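PDB 3KE6: protein Rv1364c/MT1410 from Mycobacterium tuberculosis, which is of unknown function but probably takes part in sigma-factor regulation, joining an RsbU-like PP2C-type phosphatase domain to an RsbW-like anti-sigma-factor kinase domain. Local coordinates for residues A[39-44]-A[234-239]; A[73-78]-A[246-251]; A[189-194]-A[200-205]. One frame throughout, in Å; residues are numbered along the deposited sequence.

Overall arrangement
From the N terminus, residues 39-44 run along strand 36-43 and wait nearly 200 residues for helix 227-241, whose residues 234-239 close the loop of interaction 1. Residues 73-78, at the start of helix 77-95, lie inside that loop, but their partner 246-251 comes after it, so interactions 1 and 2 cross. Interaction 3, between the 189-194 loop and helix 198-212, is a short local closure nested within both. Strand 36-43 pairs antiparallel with strand 249-256, probably through L43 N to V249 O and E41 O to L251 N, which joins interactions 1 and 2. L239 and T235 of the helix also meet L190 and F205, so interaction 3 adjoins interaction 1.

Interaction 1: A[39-44]-A[234-239]; sequences AAEYLV and DTLELL
E41 and L43 meet L236 and E237 where helix 227-241 lies against strand 36-43, a buried helix-on-sheet contact in the alpha/beta layers of the PP2C-type phosphatase fold. The two short segments run nearly parallel, 23° apart, with their axes 9.8 Å from each other at closest approach. Because side chains alternate along the strand, E41 and L43 face the helix, whereas Y42 lies on the other face of the sheet and stacks its ring on F391.

The apolar half of the contact is made by branch ends. L43 CD1 lies 3.4 Å from L236 CD2 and 4.0 Å from L236 CD1, so this methyl meets both arms of the helix leucine, and the two leucine chains run past one another, pointing oppositely. L240, one turn further along the helix, also touches L43.

The other half is polar. With its first torsion near trans (chi1 -164°) and an extended chain beyond CG, E41 reaches past L236, whose CD2 is 3.6 Å from E41 OE2. The chain of E237 crosses that of E41 at about a right angle, and its carboxylate plane is turned 37° from that of E41. S233 OG is hydrogen-bonded to E237 OE2, and R390 forms a long, weak ion pair with the same oxygen while also touching E41. That oxygen, E237 OE2, lies 3.1 Å from E41 OE2, a meeting of two carboxylate acceptors and not a hydrogen bond.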
ATOM      1  N   ALA A  39      -1.003  -4.413  -3.723  1.00 49.55           N
ATOM      2  CA  ALA A  39      -1.986  -5.384  -3.269  1.00 49.24           C
ATOM      3  C   ALA A  39      -1.333  -6.348  -2.291  1.00 48.81           C
ATOM      4  O   ALA A  39      -0.136  -6.654  -2.400  1.00 47.93           O
ATOM      5  CB  ALA A  39      -2.546  -6.162  -4.462  1.00 48.92           C
ATOM      6  N   ALA A  40      -2.142  -6.862  -1.370  1.00 48.94           N
ATOM      7  CA  ALA A  40      -1.671  -7.784  -0.351  1.00 49.43           C
ATOM      8  C   ALA A  40      -2.713  -8.853  -0.054  1.00 49.83           C
ATOM      9  O   ALA A  40      -3.886  -8.555   0.153  1.00 49.77           O
ATOM     10  CB  ALA A  40      -1.325  -7.039   0.920  1.00 48.95           C
ATOM     11  N   GLU A  41      -2.253 -10.099   0.002  1.00 50.68           N
ATOM     12  CA  GLU A  41      -3.088 -11.245   0.305  1.00 50.84           C
ATOM     13  C   GLU A  41      -2.344 -12.196   1.244  1.00 50.95           C
ATOM     14  O   GLU A  41      -1.130 -12.366   1.122  1.00 50.83           O
ATOM     15  CB  GLU A  41      -3.427 -11.960  -0.986  1.00 50.76           C
ATOM     16  CG  GLU A  41      -4.583 -12.921  -0.863  1.00 51.86           C
ATOM     17  CD  GLU A  41      -5.347 -13.083  -2.169  1.00 53.04           C
ATOM     18  OE1 GLU A  41      -5.721 -12.050  -2.781  1.00 56.19           O
ATOM     19  OE2 GLU A  41      -5.588 -14.246  -2.561  1.00 60.02           O
ATOM     20  N   TYR A  42      -3.064 -12.811   2.179  1.00 50.93           N
ATOM     21  CA  TYR A  42      -2.426 -13.708   3.118  1.00 51.04           C
ATOM     22  C   TYR A  42      -3.346 -14.768   3.714  1.00 51.20           C
ATOM     23  O   TYR A  42      -4.560 -14.598   3.781  1.00 50.75           O
ATOM     24  CB  TYR A  42      -1.771 -12.911   4.234  1.00 51.73           C
ATOM     25  CG  TYR A  42      -2.728 -12.204   5.166  1.00 52.99           C
ATOM     26  CD1 TYR A  42      -3.413 -11.061   4.763  1.00 55.20           C
ATOM     27  CD2 TYR A  42      -2.937 -12.662   6.457  1.00 55.35           C
ATOM     28  CE1 TYR A  42      -4.292 -10.409   5.621  1.00 53.54           C
ATOM     29  CE2 TYR A  42      -3.809 -12.005   7.322  1.00 55.28           C
ATOM     30  CZ  TYR A  42      -4.480 -10.883   6.896  1.00 53.07           C
ATOM     31  OH  TYR A  42      -5.350 -10.239   7.750  1.00 54.48           O
ATOM     32  N   LEU A  43      -2.725 -15.873   4.127  1.00 51.25           N
ATOM     33  CA  LEU A  43      -3.391 -16.973   4.795  1.00 50.98           C
ATOM     34  C   LEU A  43      -2.601 -17.299   6.056  1.00 51.16           C
ATOM     35  O   LEU A  43      -1.379 -17.093   6.116  1.00 50.56           O
ATOM     36  CB  LEU A  43      -3.423 -18.193   3.895  1.00 51.04           C
ATOM     37  CG  LEU A  43      -4.114 -18.022   2.544  1.00 51.12           C
ATOM     38  CD1 LEU A  43      -3.223 -17.279   1.566  1.00 51.45           C
ATOM     39  CD2 LEU A  43      -4.516 -19.377   1.985  1.00 50.67           C
ATOM     40  N   VAL A  44      -3.305 -17.811   7.057  1.00 51.62           N
ATOM     41  CA  VAL A  44      -2.702 -18.134   8.341  1.00 52.07           C
ATOM     42  C   VAL A  44      -2.920 -19.620   8.628  1.00 52.42           C
ATOM     43  O   VAL A  44      -4.060 -20.065   8.705  1.00 52.40           O
ATOM     44  CB  VAL A  44      -3.309 -17.242   9.450  1.00 52.17           C
ATOM     45  CG1 VAL A  44      -3.194 -17.892  10.803  1.00 53.40           C
ATOM     46  CG2 VAL A  44      -2.631 -15.873   9.462  1.00 52.09           C
ATOM     47  N   ASP A 234      -4.943 -13.915  -8.347  1.00 55.67           N
ATOM     48  CA  ASP A 234      -5.062 -15.128  -9.166  1.00 56.04           C
ATOM     49  C   ASP A 234      -3.865 -16.062  -9.043  1.00 56.11           C
ATOM     50  O   ASP A 234      -4.023 -17.285  -9.013  1.00 55.93           O
ATOM     51  CB  ASP A 234      -5.318 -14.781 -10.640  1.00 56.15           C
ATOM     52  CG  ASP A 234      -6.681 -14.161 -10.860  1.00 57.16           C
ATOM     53  OD1 ASP A 234      -7.631 -14.546 -10.145  1.00 60.14           O
ATOM     54  OD2 ASP A 234      -6.808 -13.288 -11.741  1.00 58.50           O
ATOM     55  N   THR A 235      -2.673 -15.483  -8.986  1.00 56.36           N
ATOM     56  CA  THR A 235      -1.477 -16.248  -8.683  1.00 56.49           C
ATOM     57  C   THR A 235      -1.697 -17.111  -7.453  1.00 56.66           C
ATOM     58  O   THR A 235      -1.545 -18.336  -7.510  1.00 56.86           O
ATOM     59  CB  THR A 235      -0.286 -15.328  -8.410  1.00 56.43           C
ATOM     60  OG1 THR A 235       0.310 -14.944  -9.651  1.00 55.93           O
ATOM     61  CG2 THR A 235       0.746 -16.029  -7.557  1.00 56.97           C
ATOM     62  N   LEU A 236      -2.077 -16.474  -6.350  1.00 56.63           N
ATOM     63  CA  LEU A 236      -2.143 -17.171  -5.063  1.00 56.93           C
ATOM     64  C   LEU A 236      -3.215 -18.267  -5.014  1.00 57.03           C
ATOM     65  O   LEU A 236      -2.988 -19.332  -4.442  1.00 56.59           O
ATOM     66  CB  LEU A 236      -2.327 -16.178  -3.914  1.00 56.66           C
ATOM     67  CG  LEU A 236      -2.112 -16.744  -2.504  1.00 56.83           C
ATOM     68  CD1 LEU A 236      -1.326 -15.772  -1.639  1.00 56.98           C
ATOM     69  CD2 LEU A 236      -3.454 -17.113  -1.834  1.00 57.30           C
ATOM     70  N   GLU A 237      -4.359 -18.009  -5.643  1.00 57.36           N
ATOM     71  CA  GLU A 237      -5.507 -18.924  -5.589  1.00 57.62           C
ATOM     72  C   GLU A 237      -5.400 -20.112  -6.560  1.00 57.35           C
ATOM     73  O   GLU A 237      -5.953 -21.176  -6.288  1.00 57.04           O
ATOM     74  CB  GLU A 237      -6.816 -18.144  -5.788  1.00 57.57           C
ATOM     75  CG  GLU A 237      -7.087 -17.160  -4.625  1.00 58.75           C
ATOM     76  CD  GLU A 237      -8.035 -16.019  -4.995  1.00 59.53           C
ATOM     77  OE1 GLU A 237      -9.165 -16.315  -5.473  1.00 63.49           O
ATOM     78  OE2 GLU A 237      -7.646 -14.835  -4.797  1.00 61.04           O
ATOM     79  N   LEU A 238      -4.691 -19.940  -7.673  1.00 57.11           N
ATOM     80  CA  LEU A 238      -4.352 -21.075  -8.531  1.00 56.95           C
ATOM     81  C   LEU A 238      -3.216 -21.900  -7.907  1.00 56.93           C
ATOM     82  O   LEU A 238      -3.278 -23.130  -7.893  1.00 56.78           O
ATOM     83  CB  LEU A 238      -3.986 -20.624  -9.946  1.00 56.58           C
ATOM     84  CG  LEU A 238      -5.177 -20.167 -10.790  1.00 56.47           C
ATOM     85  CD1 LEU A 238      -4.740 -19.366 -12.013  1.00 55.98           C
ATOM     86  CD2 LEU A 238      -6.009 -21.357 -11.206  1.00 56.79           C
ATOM     87  N   LEU A 239      -2.191 -21.235  -7.377  1.00 56.99           N
ATOM     88  CA  LEU A 239      -1.102 -21.955  -6.706  1.00 57.15           C
ATOM     89  C   LEU A 239      -1.601 -22.857  -5.572  1.00 57.34           C
ATOM     90  O   LEU A 239      -1.040 -23.930  -5.345  1.00 57.71           O
ATOM     91  CB  LEU A 239      -0.039 -21.004  -6.145  1.00 57.04           C
ATOM     92  CG  LEU A 239       1.040 -20.394  -7.045  1.00 56.62           C
ATOM     93  CD1 LEU A 239       2.251 -20.044  -6.185  1.00 56.14           C
ATOM     94  CD2 LEU A 239       1.457 -21.295  -8.191  1.00 54.37           C
TER

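Interaction 2: A[73-78]-A[246-251]; sequences VGHGVE and NDDVTL. With MN (manganese (II) ion), chain F.
H75 brings ND1 of its imidazole up to the carboxylate of D248, and this single pair of side chains carries the contact between residues 73-78 and 246-251. H75 ND1 lies 2.7 Å from D248 OD1 and 2.8 Å from D248 OD2, so the nitrogen is set before both oxygens. The ring and carboxylate planes are only 23° apart, although the two side chains cross at about a right angle. The first torsion of H75, with CG anti to the backbone N (chi1 157°), swings the ring toward D248 and against V44, A45 and A46.

The tightly packed part of the contact is D248, which is buried. Its carboxylate is held by two backbone N-H groups of the loop joining strands 36-43 and 54-60, A45 N to D248 OD1 and G53 N to D248 OD2, one donor for each oxygen, which fixes the rotation of the group. H75, partly exposed, lies between this enclosed carboxylate and the more open side.

That looser side includes the exposed start of helix 77-95 and the watered surroundings of D247. D247 OD2 binds a manganese ion at 1.9 Å, and three waters lie on the same metal, for example water 3 at 2.2 Å from the manganese. D71 and D188 complete its six ligands. The other oxygen of that carboxylate, D247 OD1, receives a weak hydrogen bond from D248 N (2.7 Å), which links the metal ligand to the residue facing H75.

D71, with V72, also serves a second manganese, and an aspartate-bridged pair of metals of this kind is characteristic of the active site of PP2C-type phosphatases.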
ATOM      1  N   VAL A  73       9.987 -17.998  12.929  1.00 62.70           N
ATOM      2  CA  VAL A  73       9.955 -19.472  13.020  1.00 63.28           C
ATOM      3  C   VAL A  73       8.852 -19.989  13.953  1.00 64.15           C
ATOM      4  O   VAL A  73       8.652 -19.447  15.040  1.00 64.19           O
ATOM      5  CB  VAL A  73      11.327 -20.085  13.476  1.00 63.27           C
ATOM      6  CG1 VAL A  73      12.405 -19.851  12.426  1.00 62.71           C
ATOM      7  CG2 VAL A  73      11.769 -19.528  14.820  1.00 63.38           C
ATOM      8  N   GLY A  74       8.116 -21.006  13.495  1.00 64.96           N
ATOM      9  CA  GLY A  74       7.267 -21.840  14.373  1.00 65.49           C
ATOM     10  C   GLY A  74       5.915 -21.314  14.841  1.00 66.08           C
ATOM     11  O   GLY A  74       5.686 -21.203  16.056  1.00 65.67           O
ATOM     12  N   HIS A  75       5.010 -21.051  13.886  1.00 66.98           N
ATOM     13  CA  HIS A  75       3.668 -20.457  14.160  1.00 66.87           C
ATOM     14  C   HIS A  75       2.550 -21.444  14.567  1.00 66.91           C
ATOM     15  O   HIS A  75       2.082 -22.212  13.708  1.00 67.49           O
ATOM     16  CB  HIS A  75       3.165 -19.698  12.932  1.00 67.17           C
ATOM     17  CG  HIS A  75       1.675 -19.533  12.896  1.00 68.59           C
ATOM     18  ND1 HIS A  75       0.937 -19.692  11.742  1.00 77.35           N
ATOM     19  CD2 HIS A  75       0.779 -19.246  13.874  1.00 75.50           C
ATOM     20  CE1 HIS A  75      -0.342 -19.489  12.003  1.00 76.65           C
ATOM     21  NE2 HIS A  75      -0.467 -19.216  13.291  1.00 78.20           N
ATOM     22  N   GLY A  76       2.084 -21.423  15.829  1.00 66.05           N
ATOM     23  CA  GLY A  76       2.655 -20.634  16.932  1.00 64.92           C
ATOM     24  C   GLY A  76       1.875 -19.397  17.371  1.00 64.65           C
ATOM     25  O   GLY A  76       1.900 -18.340  16.709  1.00 64.28           O
ATOM     26  N   VAL A  77       1.183 -19.530  18.503  1.00 63.82           N
ATOM     27  CA  VAL A  77       0.705 -18.364  19.255  1.00 63.08           C
ATOM     28  C   VAL A  77       1.921 -17.529  19.641  1.00 62.26           C
ATOM     29  O   VAL A  77       1.931 -16.312  19.464  1.00 62.24           O
ATOM     30  CB  VAL A  77      -0.103 -18.767  20.532  1.00 63.33           C
ATOM     31  CG1 VAL A  77       0.459 -20.053  21.180  1.00 64.14           C
ATOM     32  CG2 VAL A  77      -0.149 -17.616  21.539  1.00 63.41           C
ATOM     33  N   GLU A  78       2.950 -18.212  20.142  1.00 61.24           N
ATOM     34  CA  GLU A  78       4.237 -17.596  20.473  1.00 60.49           C
ATOM     35  C   GLU A  78       4.866 -16.877  19.279  1.00 59.39           C
ATOM     36  O   GLU A  78       5.494 -15.829  19.452  1.00 59.72           O
ATOM     37  CB  GLU A  78       5.222 -18.657  20.986  1.00 60.30           C
ATOM     38  CG  GLU A  78       4.901 -19.196  22.370  1.00 60.97           C
ATOM     39  CD  GLU A  78       5.762 -20.413  22.770  1.00 61.89           C
ATOM     40  OE1 GLU A  78       5.865 -21.384  21.976  1.00 63.85           O
ATOM     41  OE2 GLU A  78       6.326 -20.403  23.892  1.00 63.78           O
ATOM     42  N   ASN A 246       0.346 -25.398   4.068  1.00 55.69           N
ATOM     43  CA  ASN A 246       0.743 -25.913   5.390  1.00 55.49           C
ATOM     44  C   ASN A 246       1.552 -24.972   6.304  1.00 55.15           C
ATOM     45  O   ASN A 246       1.903 -25.366   7.415  1.00 55.34           O
ATOM     46  CB  ASN A 246       1.481 -27.254   5.233  1.00 55.57           C
ATOM     47  CG  ASN A 246       2.878 -27.104   4.640  1.00 55.62           C
ATOM     48  OD1 ASN A 246       3.465 -26.013   4.641  1.00 53.12           O
ATOM     49  ND2 ASN A 246       3.427 -28.216   4.146  1.00 54.80           N
ATOM     50  N   ASP A 247       1.856 -23.761   5.837  1.00 54.63           N
ATOM     51  CA  ASP A 247       2.565 -22.747   6.632  1.00 54.34           C
ATOM     52  C   ASP A 247       1.704 -21.479   6.546  1.00 53.78           C
ATOM     53  O   ASP A 247       0.591 -21.503   6.005  1.00 53.97           O
ATOM     54  CB  ASP A 247       4.001 -22.528   6.073  1.00 53.91           C
ATOM     55  CG  ASP A 247       4.923 -21.732   7.031  1.00 54.81           C
ATOM     56  OD1 ASP A 247       4.465 -21.393   8.144  1.00 55.76           O
ATOM     57  OD2 ASP A 247       6.103 -21.403   6.680  1.00 57.18           O
ATOM     58  N   ASP A 248       2.190 -20.377   7.096  1.00 52.96           N
ATOM     59  CA  ASP A 248       1.617 -19.080   6.799  1.00 52.26           C
ATOM     60  C   ASP A 248       1.969 -18.734   5.358  1.00 51.34           C
ATOM     61  O   ASP A 248       3.015 -19.162   4.863  1.00 51.13           O
ATOM     62  CB  ASP A 248       2.178 -18.025   7.745  1.00 52.58           C
ATOM     63  CG  ASP A 248       1.790 -18.267   9.183  1.00 54.41           C
ATOM     64  OD1 ASP A 248       0.581 -18.407   9.449  1.00 57.34           O
ATOM     65  OD2 ASP A 248       2.691 -18.317  10.047  1.00 59.58           O
ATOM     66  N   VAL A 249       1.094 -17.985   4.686  1.00 50.24           N
ATOM     67  CA  VAL A 249       1.351 -17.521   3.318  1.00 49.70           C
ATOM     68  C   VAL A 249       1.014 -16.034   3.196  1.00 49.18           C
ATOM     69  O   VAL A 249      -0.058 -15.574   3.617  1.00 48.92           O
ATOM     70  CB  VAL A 249       0.562 -18.319   2.235  1.00 49.68           C
ATOM     71  CG1 VAL A 249       1.022 -17.915   0.821  1.00 48.42           C
ATOM     72  CG2 VAL A 249       0.748 -19.807   2.427  1.00 49.25           C
ATOM     73  N   THR A 250       1.955 -15.288   2.630  1.00 48.10           N
ATOM     74  CA  THR A 250       1.838 -13.860   2.528  1.00 47.95           C
ATOM     75  C   THR A 250       2.396 -13.483   1.197  1.00 47.28           C
ATOM     76  O   THR A 250       3.499 -13.901   0.850  1.00 46.99           O
ATOM     77  CB  THR A 250       2.636 -13.141   3.641  1.00 48.30           C
ATOM     78  OG1 THR A 250       2.359 -13.756   4.908  1.00 47.91           O
ATOM     79  CG2 THR A 250       2.265 -11.660   3.699  1.00 47.17           C
ATOM     80  N   LEU A 251       1.612 -12.728   0.437  1.00 46.75           N
ATOM     81  CA  LEU A 251       2.039 -12.228  -0.861  1.00 46.77           C
ATOM     82  C   LEU A 251       1.739 -10.725  -0.919  1.00 46.47           C
ATOM     83  O   LEU A 251       0.636 -10.280  -0.607  1.00 45.47           O
ATOM     84  CB  LEU A 251       1.342 -12.997  -1.975  1.00 46.43           C
ATOM     85  CG  LEU A 251       1.536 -12.497  -3.402  1.00 46.56           C
ATOM     86  CD1 LEU A 251       2.998 -12.476  -3.798  1.00 43.18           C
ATOM     87  CD2 LEU A 251       0.734 -13.377  -4.325  1.00 46.56           C
TER
HETATM   88 MN    MN F   2       7.455 -20.028   6.859  1.00 73.68          MN
HETATM   89  O   HOH W   1       6.601 -20.518   8.842  1.00 70.76           O
HETATM   90  O   HOH W   2       5.601 -18.929   6.345  1.00 72.84           O
HETATM   91  O   HOH W   3       9.010 -21.561   7.179  1.00 73.09           O

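Interaction 3: A[189-194]-A[200-205]; sequences GLIERP and ASTAEF
I191 and R193 grip S201 from two sides, anchoring the loop that follows strand 182-186 to helix 198-212 in the PP2C-type phosphatase fold. A trans first torsion (chi1 -171°) directs the S201 hydroxyl at the loop. There OG donates to I191 O at 2.6 Å, approaching from a point tilted out of the carbonyl plane. The same OG accepts from R193 NH2 at 2.9 Å, a weak bond whose N-H...O angle is only 122°. The serine oxygen is thus both donor and acceptor, and it satisfies the carbonyl of buried I191.

R193 NH2 has a second acceptor in E204 OE1, 3.2 Å away, through a salt bridge. This oxygen lies close to the guanidinium plane, at its edge, whereas the arginine nitrogen stands 77° out of the carboxylate plane; the two planes themselves are nearly perpendicular. L190 O also lies in the guanidinium plane, at its edge. The bend in the arginine chain at chi3 brings NH2 alongside the helix, between S201 OG and E204 OE1. E204 OE1 is shared, since R196 NH1 forms a further salt bridge to it, and its negative charge is probably balanced by R193 and R196. On the helix, T202 O is met by the hydroxyl of Y155.

Side-chain packing makes up the rest. I191 CD1 lies alongside T202, 3.8 Å from its OG1, and I191 CG2 makes an apolar contact with F205 CD2 at 3.9 Å. The F205 ring is also met edge-to-face by Y186, while L190 lays a methyl over one ring face in a CH-pi contact, with L190 CD2 4.0 Å from the centroid of the F205 ring.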
ATOM      1  N   GLY A 189       5.844 -20.038   2.538  1.00 50.88           N
ATOM      2  CA  GLY A 189       4.591 -20.778   2.488  1.00 51.11           C
ATOM      3  C   GLY A 189       4.025 -20.856   1.088  1.00 50.98           C
ATOM      4  O   GLY A 189       3.340 -21.813   0.747  1.00 50.99           O
ATOM      5  N   LEU A 190       4.319 -19.853   0.271  1.00 50.97           N
ATOM      6  CA  LEU A 190       3.796 -19.800  -1.082  1.00 51.38           C
ATOM      7  C   LEU A 190       4.430 -20.852  -1.973  1.00 51.79           C
ATOM      8  O   LEU A 190       3.762 -21.427  -2.828  1.00 52.34           O
ATOM      9  CB  LEU A 190       4.014 -18.408  -1.674  1.00 51.25           C
ATOM     10  CG  LEU A 190       3.266 -18.065  -2.962  1.00 50.54           C
ATOM     11  CD1 LEU A 190       1.761 -18.353  -2.884  1.00 46.52           C
ATOM     12  CD2 LEU A 190       3.523 -16.613  -3.277  1.00 50.61           C
ATOM     13  N   ILE A 191       5.710 -21.123  -1.766  1.00 52.16           N
ATOM     14  CA  ILE A 191       6.415 -22.051  -2.642  1.00 52.90           C
ATOM     15  C   ILE A 191       6.726 -23.417  -2.022  1.00 53.16           C
ATOM     16  O   ILE A 191       7.063 -24.333  -2.748  1.00 53.17           O
ATOM     17  CB  ILE A 191       7.689 -21.415  -3.250  1.00 53.07           C
ATOM     18  CG1 ILE A 191       8.620 -20.871  -2.160  1.00 53.59           C
ATOM     19  CG2 ILE A 191       7.287 -20.297  -4.227  1.00 52.42           C
ATOM     20  CD1 ILE A 191       9.959 -20.389  -2.703  1.00 53.32           C
ATOM     21  N   GLU A 192       6.595 -23.556  -0.700  1.00 53.72           N
ATOM     22  CA  GLU A 192       6.764 -24.857  -0.030  1.00 53.96           C
ATOM     23  C   GLU A 192       5.406 -25.479   0.272  1.00 53.89           C
ATOM     24  O   GLU A 192       5.052 -25.700   1.429  1.00 53.68           O
ATOM     25  CB  GLU A 192       7.573 -24.717   1.260  1.00 53.53           C
ATOM     26  CG  GLU A 192       8.902 -24.016   1.071  1.00 54.75           C
ATOM     27  CD  GLU A 192      10.007 -24.604   1.928  1.00 55.49           C
ATOM     28  OE1 GLU A 192      10.348 -23.978   2.962  1.00 57.94           O
ATOM     29  OE2 GLU A 192      10.530 -25.695   1.562  1.00 61.84           O
ATOM     30  N   ARG A 193       4.665 -25.763  -0.792  1.00 54.21           N
ATOM     31  CA  ARG A 193       3.312 -26.321  -0.708  1.00 54.54           C
ATOM     32  C   ARG A 193       3.395 -27.853  -0.610  1.00 54.51           C
ATOM     33  O   ARG A 193       4.331 -28.451  -1.147  1.00 53.82           O
ATOM     34  CB  ARG A 193       2.492 -25.900  -1.946  1.00 54.53           C
ATOM     35  CG  ARG A 193       2.499 -24.377  -2.192  1.00 55.00           C
ATOM     36  CD  ARG A 193       1.865 -23.957  -3.513  1.00 55.11           C
ATOM     37  NE  ARG A 193       2.769 -24.080  -4.664  1.00 55.52           N
ATOM     38  CZ  ARG A 193       2.572 -24.869  -5.725  1.00 55.84           C
ATOM     39  NH1 ARG A 193       1.491 -25.638  -5.827  1.00 55.89           N
ATOM     40  NH2 ARG A 193       3.471 -24.891  -6.704  1.00 56.63           N
ATOM     41  N   PRO A 194       2.427 -28.487   0.088  1.00 54.77           N
ATOM     42  CA  PRO A 194       2.367 -29.948   0.191  1.00 54.91           C
ATOM     43  C   PRO A 194       2.539 -30.667  -1.155  1.00 55.00           C
ATOM     44  O   PRO A 194       1.986 -30.223  -2.172  1.00 54.47           O
ATOM     45  CB  PRO A 194       0.964 -30.220   0.763  1.00 54.91           C
ATOM     46  CG  PRO A 194       0.502 -28.962   1.352  1.00 54.67           C
ATOM     47  CD  PRO A 194       1.354 -27.832   0.859  1.00 55.06           C
ATOM     48  N   ALA A 200      10.571 -27.050  -8.535  1.00 56.44           N
ATOM     49  CA  ALA A 200       9.361 -27.137  -9.360  1.00 56.49           C
ATOM     50  C   ALA A 200       8.323 -26.074  -8.954  1.00 56.57           C
ATOM     51  O   ALA A 200       7.704 -25.418  -9.807  1.00 56.49           O
ATOM     52  CB  ALA A 200       8.752 -28.515  -9.239  1.00 56.28           C
ATOM     53  N   SER A 201       8.138 -25.929  -7.648  1.00 56.46           N
ATOM     54  CA  SER A 201       7.145 -25.028  -7.083  1.00 56.59           C
ATOM     55  C   SER A 201       7.557 -23.563  -7.272  1.00 56.77           C
ATOM     56  O   SER A 201       6.712 -22.694  -7.523  1.00 56.55           O
ATOM     57  CB  SER A 201       6.968 -25.356  -5.605  1.00 56.58           C
ATOM     58  OG  SER A 201       5.878 -24.662  -5.050  1.00 56.85           O
ATOM     59  N   THR A 202       8.857 -23.296  -7.153  1.00 57.01           N
ATOM     60  CA  THR A 202       9.432 -21.996  -7.521  1.00 57.07           C
ATOM     61  C   THR A 202       9.128 -21.649  -8.982  1.00 56.97           C
ATOM     62  O   THR A 202       8.605 -20.580  -9.267  1.00 56.97           O
ATOM     63  CB  THR A 202      10.979 -21.942  -7.251  1.00 57.22           C
ATOM     64  OG1 THR A 202      11.251 -20.964  -6.237  1.00 58.40           O
ATOM     65  CG2 THR A 202      11.778 -21.580  -8.511  1.00 57.89           C
ATOM     66  N   ALA A 203       9.442 -22.566  -9.897  1.00 57.17           N
ATOM     67  CA  ALA A 203       9.245 -22.331 -11.337  1.00 56.90           C
ATOM     68  C   ALA A 203       7.766 -22.219 -11.747  1.00 56.90           C
ATOM     69  O   ALA A 203       7.469 -21.690 -12.816  1.00 57.39           O
ATOM     70  CB  ALA A 203       9.933 -23.411 -12.150  1.00 56.41           C
ATOM     71  N   GLU A 204       6.852 -22.710 -10.910  1.00 56.48           N
ATOM     72  CA  GLU A 204       5.424 -22.676 -11.223  1.00 56.12           C
ATOM     73  C   GLU A 204       4.842 -21.316 -10.872  1.00 55.64           C
ATOM     74  O   GLU A 204       4.013 -20.763 -11.601  1.00 55.97           O
ATOM     75  CB  GLU A 204       4.680 -23.775 -10.461  1.00 56.13           C
ATOM     76  CG  GLU A 204       3.261 -24.011 -10.979  1.00 56.96           C
ATOM     77  CD  GLU A 204       2.468 -25.006 -10.144  1.00 57.93           C
ATOM     78  OE1 GLU A 204       3.078 -25.991  -9.634  1.00 60.14           O
ATOM     79  OE2 GLU A 204       1.232 -24.796 -10.015  1.00 60.63           O
ATOM     80  N   PHE A 205       5.268 -20.797  -9.730  1.00 54.63           N
ATOM     81  CA  PHE A 205       4.927 -19.458  -9.300  1.00 54.11           C
ATOM     82  C   PHE A 205       5.352 -18.459 -10.385  1.00 53.53           C
ATOM     83  O   PHE A 205       4.536 -17.667 -10.843  1.00 53.38           O
ATOM     84  CB  PHE A 205       5.596 -19.205  -7.933  1.00 53.81           C
ATOM     85  CG  PHE A 205       5.458 -17.801  -7.397  1.00 53.84           C
ATOM     86  CD1 PHE A 205       4.383 -16.981  -7.740  1.00 53.75           C
ATOM     87  CD2 PHE A 205       6.408 -17.313  -6.511  1.00 50.77           C
ATOM     88  CE1 PHE A 205       4.283 -15.685  -7.230  1.00 53.52           C
ATOM     89  CE2 PHE A 205       6.315 -16.028  -5.986  1.00 52.00           C
ATOM     90  CZ  PHE A 205       5.253 -15.214  -6.342  1.00 53.50           C
TER